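Spindle pole body-associated protein VIK1 (Candida glabrata, PDB 4GKP) acts as a noncatalytic, kinesin-like partner of the Kar3 motor and probably binds microtubules through its C-terminal motor homology domain. Local coordinates at residues V71-C76 with A102-N107; I183-F188 with E232-K237. One frame throughout, in Å; residues are numbered along the deposited sequence.

Interaction 1 (V71-C76 with A102-N107); sequences VYIDFC and AFFKNN
The torsions of Ile-73 send both its branches toward the ring of Phe-103. CG2 lies anti to the backbone N and CG1 anti to the carbonyl carbon (chi1 -68°), and the extended second torsion carries CD1 outward. On the other helix, CG of Phe-103 lies opposite the backbone N (chi1 175°), which directs the ring at Ile-73. The side chains lie alongside each other, pointing opposite ways. Ile-73 CD1 comes to 3.7 Å from Phe-103 CE2, at an oblique approach to the ring. Ile-73 CG2 sits 4.0 Å from the same CE2 atom, in the ring plane and at its edge. Both methyls of Ile-73 thus meet the same corner of the ring, from one side. The same CG2 also meets Phe-104, 4.3 Å from its CE1, again at the ring edge.

The backbones stay well apart, with the CA atoms of Ile-73 and Phe-104 10.0 Å from each other. Long side chains bridge this gap between helices 68-78 and 96-107. Phe-83 of strand 83-88 also packs on Ile-73, and His-70 meets the Phe-103 ring edge-to-face. Here two helices of the kinesin motor-like fold pack together over the central sheet.

Asn-107 ND2 turns back to Phe-103 O at 2.9 Å, in a nearly straight bond (176°) on a carbonyl lone pair. Asp-74 is engaged by Lys-78 and by the Tyr-108 hydroxyl. The link between the two segments is itself wholly apolar and buried, made of methyl-to-ring contacts. Its hold probably rests on dispersion and the exclusion of water, with no polar bond to fix direction.

Interaction 2 (I183-F188 with E232-K237); sequences IGLSKF and EIVLKK
Segment 183-188 of strand 183-192 lies two side-chain layers from segment 232-237 of helix 230-241. The CA atoms of Leu-185 and Val-234 are 9.9 Å apart, and those of Ile-183 and Leu-235 10.2 Å. The strand and the helix segment run in broadly the same direction. Ile-183 and Leu-185, two residues apart, point their CB atoms at the helix. Val-234 does the same from the helix side, while Leu-235 starts off at an angle and brings only its end nearer.

Two methyl pairs make the contact. Ile-183 CD1 meets Leu-235 CD2 at 4.2 Å, the two side chains overlapping from opposite sides. Ile-183 places CG1 between its backbone N and carbonyl carbon (chi1 68°), which projects CD1 toward the helix. Leu-185 CD2 touches Val-234 CG1, also at 4.2 Å.

This is helix-on-sheet packing within the kinesin motor-like fold. The strand lies between strands 112-121 and 201-208, antiparallel to both, and bonds to each through its backbone. Val-119 pairs with Leu-185, and Glu-207 with Gly-184. Ser-186 and Phe-188 point to the other face of the sheet, where they meet helix 96-107. Leu-121 and Ile-206 also pack against Leu-185. On the helix, the Lys-237 ammonium forms a salt bridge with Asp-241 and a hydrogen bond to the backbone O of Glu-149.

How the interactions relate
From the N terminus, interaction 1 comes first. It closes a loop of 25 residues that leaves helix 68-78, runs through strand 83-88 and returns in helix 96-107. The chain then builds strand 112-121 before interaction 2 opens at strand 183-192. That second loop takes in strand 201-208 and helix 214-219, and closes on helix 230-241. The two loops stand in series and neither nest nor cross. The centres of the two interactions are about 20 Å apart, on opposite faces of the central sheet. Phe-104 of interaction 1 joins them, packing edge-to-face on Phe-188 of interaction 2, with CE2 of Phe-104 3.6 Å from CE2 of Phe-188. Strand 183-192 thus has helix 96-107 on one face and helix 230-241 on the other.

Interaction 1 (V71-C76 with A102-N107)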
loop_
_atom_site.group_PDB
_atom_site.type_symbol
_atom_site.label_atom_id
_atom_site.label_comp_id
_atom_site.label_asym_id
_atom_site.label_seq_id
_atom_site.Cartn_x
_atom_site.Cartn_y
_atom_site.Cartn_z
ATOM N N VAL A 71 -3.431 -6.115 12.072
ATOM C CA VAL A 71 -3.145 -5.530 13.378
ATOM C C VAL A 71 -2.780 -4.065 13.196
ATOM O O VAL A 71 -3.283 -3.194 13.898
ATOM C CB VAL A 71 -2.024 -6.330 14.111
ATOM C CG1 VAL A 71 -1.665 -5.716 15.453
ATOM C CG2 VAL A 71 -2.456 -7.773 14.275
ATOM N N TYR A 72 -1.916 -3.812 12.221
ATOM C CA TYR A 72 -1.552 -2.460 11.836
ATOM C C TYR A 72 -2.789 -1.613 11.545
ATOM O O TYR A 72 -2.972 -0.570 12.157
ATOM C CB TYR A 72 -0.630 -2.530 10.624
ATOM C CG TYR A 72 -0.381 -1.208 9.980
ATOM C CD1 TYR A 72 0.292 -0.199 10.657
ATOM C CD2 TYR A 72 -0.829 -0.954 8.680
ATOM C CE1 TYR A 72 0.542 1.027 10.049
ATOM C CE2 TYR A 72 -0.585 0.260 8.072
ATOM C CZ TYR A 72 0.101 1.250 8.766
ATOM O OH TYR A 72 0.335 2.469 8.160
ATOM N N ILE A 73 -3.636 -2.077 10.623
ATOM C CA ILE A 73 -4.850 -1.366 10.216
ATOM C C ILE A 73 -5.778 -1.100 11.392
ATOM O O ILE A 73 -6.220 0.030 11.621
ATOM C CB ILE A 73 -5.628 -2.149 9.133
ATOM C CG1 ILE A 73 -4.833 -2.166 7.823
ATOM C CG2 ILE A 73 -7.026 -1.555 8.932
ATOM C CD1 ILE A 73 -5.501 -2.879 6.657
ATOM N N ASP A 74 -6.079 -2.163 12.126
ATOM C CA ASP A 74 -6.932 -2.090 13.287
ATOM C C ASP A 74 -6.421 -1.092 14.337
ATOM O O ASP A 74 -7.219 -0.404 14.983
ATOM C CB ASP A 74 -7.033 -3.479 13.906
ATOM C CG ASP A 74 -8.359 -3.719 14.545
ATOM O OD1 ASP A 74 -9.340 -3.936 13.802
ATOM O OD2 ASP A 74 -8.429 -3.670 15.788
ATOM N N PHE A 75 -5.103 -1.005 14.506
ATOM C CA PHE A 75 -4.517 -0.145 15.541
ATOM C C PHE A 75 -4.664 1.328 15.135
ATOM O O PHE A 75 -5.066 2.154 15.949
ATOM C CB PHE A 75 -3.035 -0.530 15.813
ATOM C CG PHE A 75 -2.462 0.068 17.081
ATOM C CD1 PHE A 75 -2.803 -0.444 18.335
ATOM C CD2 PHE A 75 -1.574 1.141 17.025
ATOM C CE1 PHE A 75 -2.295 0.110 19.507
ATOM C CE2 PHE A 75 -1.049 1.696 18.193
ATOM C CZ PHE A 75 -1.411 1.181 19.438
ATOM N N CYS A 76 -4.359 1.651 13.873
ATOM C CA CYS A 76 -4.527 3.028 13.368
ATOM C C CYS A 76 -5.992 3.508 13.484
ATOM O O CYS A 76 -6.258 4.627 13.945
ATOM C CB CYS A 76 -4.024 3.155 11.933
ATOM S SG CYS A 76 -2.242 2.899 11.720
ATOM N N ALA A 102 -12.230 -6.679 0.231
ATOM C CA ALA A 102 -12.885 -7.795 0.930
ATOM C C ALA A 102 -12.637 -7.731 2.443
ATOM O O ALA A 102 -13.551 -7.944 3.255
ATOM C CB ALA A 102 -12.421 -9.131 0.348
ATOM N N PHE A 103 -11.404 -7.414 2.815
ATOM C CA PHE A 103 -11.049 -7.224 4.227
ATOM C C PHE A 103 -11.914 -6.159 4.923
ATOM O O PHE A 103 -12.364 -6.370 6.049
ATOM C CB PHE A 103 -9.542 -6.923 4.376
ATOM C CG PHE A 103 -9.119 -6.592 5.790
ATOM C CD1 PHE A 103 -9.020 -7.588 6.761
ATOM C CD2 PHE A 103 -8.812 -5.291 6.142
ATOM C CE1 PHE A 103 -8.636 -7.286 8.052
ATOM C CE2 PHE A 103 -8.430 -4.977 7.437
ATOM C CZ PHE A 103 -8.345 -5.976 8.389
ATOM N N PHE A 104 -12.139 -5.019 4.276
ATOM C CA PHE A 104 -12.968 -3.966 4.903
ATOM C C PHE A 104 -14.434 -4.368 4.989
ATOM O O PHE A 104 -15.104 -4.059 5.988
ATOM C CB PHE A 104 -12.854 -2.615 4.180
ATOM C CG PHE A 104 -11.495 -1.986 4.259
ATOM C CD1 PHE A 104 -10.648 -2.236 5.331
ATOM C CD2 PHE A 104 -11.076 -1.108 3.271
ATOM C CE1 PHE A 104 -9.410 -1.628 5.411
ATOM C CE2 PHE A 104 -9.825 -0.496 3.345
ATOM C CZ PHE A 104 -8.991 -0.761 4.420
ATOM N N LYS A 105 -14.925 -5.033 3.938
ATOM C CA LYS A 105 -16.268 -5.630 3.940
ATOM C C LYS A 105 -16.469 -6.548 5.128
ATOM O O LYS A 105 -17.486 -6.449 5.813
ATOM C CB LYS A 105 -16.570 -6.402 2.650
ATOM C CG LYS A 105 -17.865 -7.216 2.721
ATOM C CD LYS A 105 -18.149 -7.998 1.441
ATOM C CE LYS A 105 -19.270 -7.375 0.625
ATOM N N ASN A 106 -15.499 -7.414 5.394
ATOM C CA ASN A 106 -15.664 -8.412 6.453
ATOM C C ASN A 106 -15.429 -7.914 7.870
ATOM O O ASN A 106 -15.788 -8.601 8.812
ATOM C CB ASN A 106 -14.794 -9.648 6.182
ATOM C CG ASN A 106 -15.132 -10.326 4.863
ATOM O OD1 ASN A 106 -16.300 -10.571 4.554
ATOM N ND2 ASN A 106 -14.103 -10.638 4.078
ATOM N N ASN A 107 -14.832 -6.735 8.043
ATOM C CA ASN A 107 -14.432 -6.312 9.393
ATOM C C ASN A 107 -14.976 -4.984 9.895
ATOM O O ASN A 107 -15.140 -4.792 11.107
ATOM C CB ASN A 107 -12.914 -6.347 9.549
ATOM C CG ASN A 107 -12.370 -7.755 9.476
ATOM O OD1 ASN A 107 -12.284 -8.457 10.496
ATOM N ND2 ASN A 107 -12.048 -8.203 8.266
#

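Interaction 2 (I183-F188 with E232-K237)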
loop_
_atom_site.group_PDB
_atom_site.type_symbol
_atom_site.label_atom_id
_atom_site.label_comp_id
_atom_site.label_asym_id
_atom_site.label_seq_id
_atom_site.Cartn_x
_atom_site.Cartn_y
_atom_site.Cartn_z
ATOM N N ILE A 183 1.211 6.387 -10.386
ATOM C CA ILE A 183 0.891 5.618 -9.181
ATOM C C ILE A 183 -0.615 5.409 -9.050
ATOM O O ILE A 183 -1.412 6.210 -9.550
ATOM C CB ILE A 183 1.476 6.228 -7.887
ATOM C CG1 ILE A 183 0.809 7.562 -7.546
ATOM C CG2 ILE A 183 2.985 6.372 -7.984
ATOM C CD1 ILE A 183 0.950 7.960 -6.093
ATOM N N GLY A 184 -0.990 4.314 -8.393
ATOM C CA GLY A 184 -2.382 4.071 -8.001
ATOM C C GLY A 184 -2.568 4.707 -6.639
ATOM O O GLY A 184 -1.805 4.435 -5.721
ATOM N N LEU A 185 -3.552 5.580 -6.513
ATOM C CA LEU A 185 -3.815 6.261 -5.255
ATOM C C LEU A 185 -5.289 6.080 -4.915
ATOM O O LEU A 185 -6.169 6.580 -5.634
ATOM C CB LEU A 185 -3.450 7.751 -5.347
ATOM C CG LEU A 185 -3.674 8.677 -4.123
ATOM C CD1 LEU A 185 -2.872 8.283 -2.900
ATOM C CD2 LEU A 185 -3.323 10.114 -4.455
ATOM N N SER A 186 -5.539 5.312 -3.855
ATOM C CA SER A 186 -6.881 5.115 -3.311
ATOM C C SER A 186 -6.970 5.869 -1.995
ATOM O O SER A 186 -6.071 5.772 -1.156
ATOM C CB SER A 186 -7.142 3.635 -3.021
ATOM O OG SER A 186 -7.343 2.894 -4.203
ATOM N N LYS A 187 -8.040 6.627 -1.809
ATOM C CA LYS A 187 -8.267 7.280 -0.530
ATOM C C LYS A 187 -9.563 6.773 0.080
ATOM O O LYS A 187 -10.630 6.914 -0.522
ATOM C CB LYS A 187 -8.328 8.794 -0.674
ATOM C CG LYS A 187 -8.594 9.480 0.659
ATOM C CD LYS A 187 -8.900 10.952 0.493
ATOM C CE LYS A 187 -9.265 11.571 1.835
ATOM N NZ LYS A 187 -9.336 13.054 1.708
ATOM N N PHE A 188 -9.454 6.166 1.258
ATOM C CA PHE A 188 -10.629 5.697 1.962
ATOM C C PHE A 188 -10.863 6.660 3.121
ATOM O O PHE A 188 -9.934 7.021 3.831
ATOM C CB PHE A 188 -10.431 4.284 2.548
ATOM C CG PHE A 188 -10.170 3.191 1.536
ATOM C CD1 PHE A 188 -8.904 3.040 0.946
ATOM C CD2 PHE A 188 -11.150 2.251 1.245
ATOM C CE1 PHE A 188 -8.647 1.996 0.049
ATOM C CE2 PHE A 188 -10.903 1.203 0.340
ATOM C CZ PHE A 188 -9.650 1.066 -0.244
ATOM N N GLU A 232 5.943 14.000 -5.888
ATOM C CA GLU A 232 6.784 14.218 -4.719
ATOM C C GLU A 232 6.081 15.005 -3.612
ATOM O O GLU A 232 6.370 14.811 -2.432
ATOM C CB GLU A 232 8.096 14.903 -5.125
ATOM N N ILE A 233 5.166 15.894 -3.997
ATOM C CA ILE A 233 4.419 16.707 -3.034
ATOM C C ILE A 233 3.394 15.830 -2.317
ATOM O O ILE A 233 3.276 15.872 -1.086
ATOM C CB ILE A 233 3.703 17.899 -3.713
ATOM N N VAL A 234 2.667 15.044 -3.106
ATOM C CA VAL A 234 1.734 14.047 -2.602
ATOM C C VAL A 234 2.470 13.067 -1.674
ATOM O O VAL A 234 2.153 12.969 -0.477
ATOM C CB VAL A 234 1.062 13.306 -3.773
ATOM C CG1 VAL A 234 0.130 12.212 -3.271
ATOM C CG2 VAL A 234 0.323 14.298 -4.659
ATOM N N LEU A 235 3.479 12.387 -2.220
ATOM C CA LEU A 235 4.222 11.370 -1.478
ATOM C C LEU A 235 4.778 11.899 -0.169
ATOM O O LEU A 235 4.692 11.224 0.869
ATOM C CB LEU A 235 5.324 10.738 -2.335
ATOM C CG LEU A 235 4.823 9.952 -3.555
ATOM C CD1 LEU A 235 5.974 9.337 -4.325
ATOM C CD2 LEU A 235 3.814 8.874 -3.180
ATOM N N LYS A 236 5.303 13.123 -0.206
ATOM C CA LYS A 236 5.946 13.694 0.974
ATOM C C LYS A 236 4.914 14.139 2.010
ATOM O O LYS A 236 5.175 14.088 3.206
ATOM C CB LYS A 236 6.921 14.833 0.599
ATOM N N LYS A 237 3.751 14.577 1.551
ATOM C CA LYS A 237 2.629 14.882 2.447
ATOM C C LYS A 237 2.140 13.616 3.191
ATOM O O LYS A 237 1.815 13.686 4.386
ATOM C CB LYS A 237 1.487 15.533 1.657
ATOM C CG LYS A 237 0.178 15.718 2.413
ATOM C CD LYS A 237 0.292 16.783 3.489
ATOM C CE LYS A 237 -0.900 16.732 4.428
ATOM N NZ LYS A 237 -0.674 17.544 5.657
#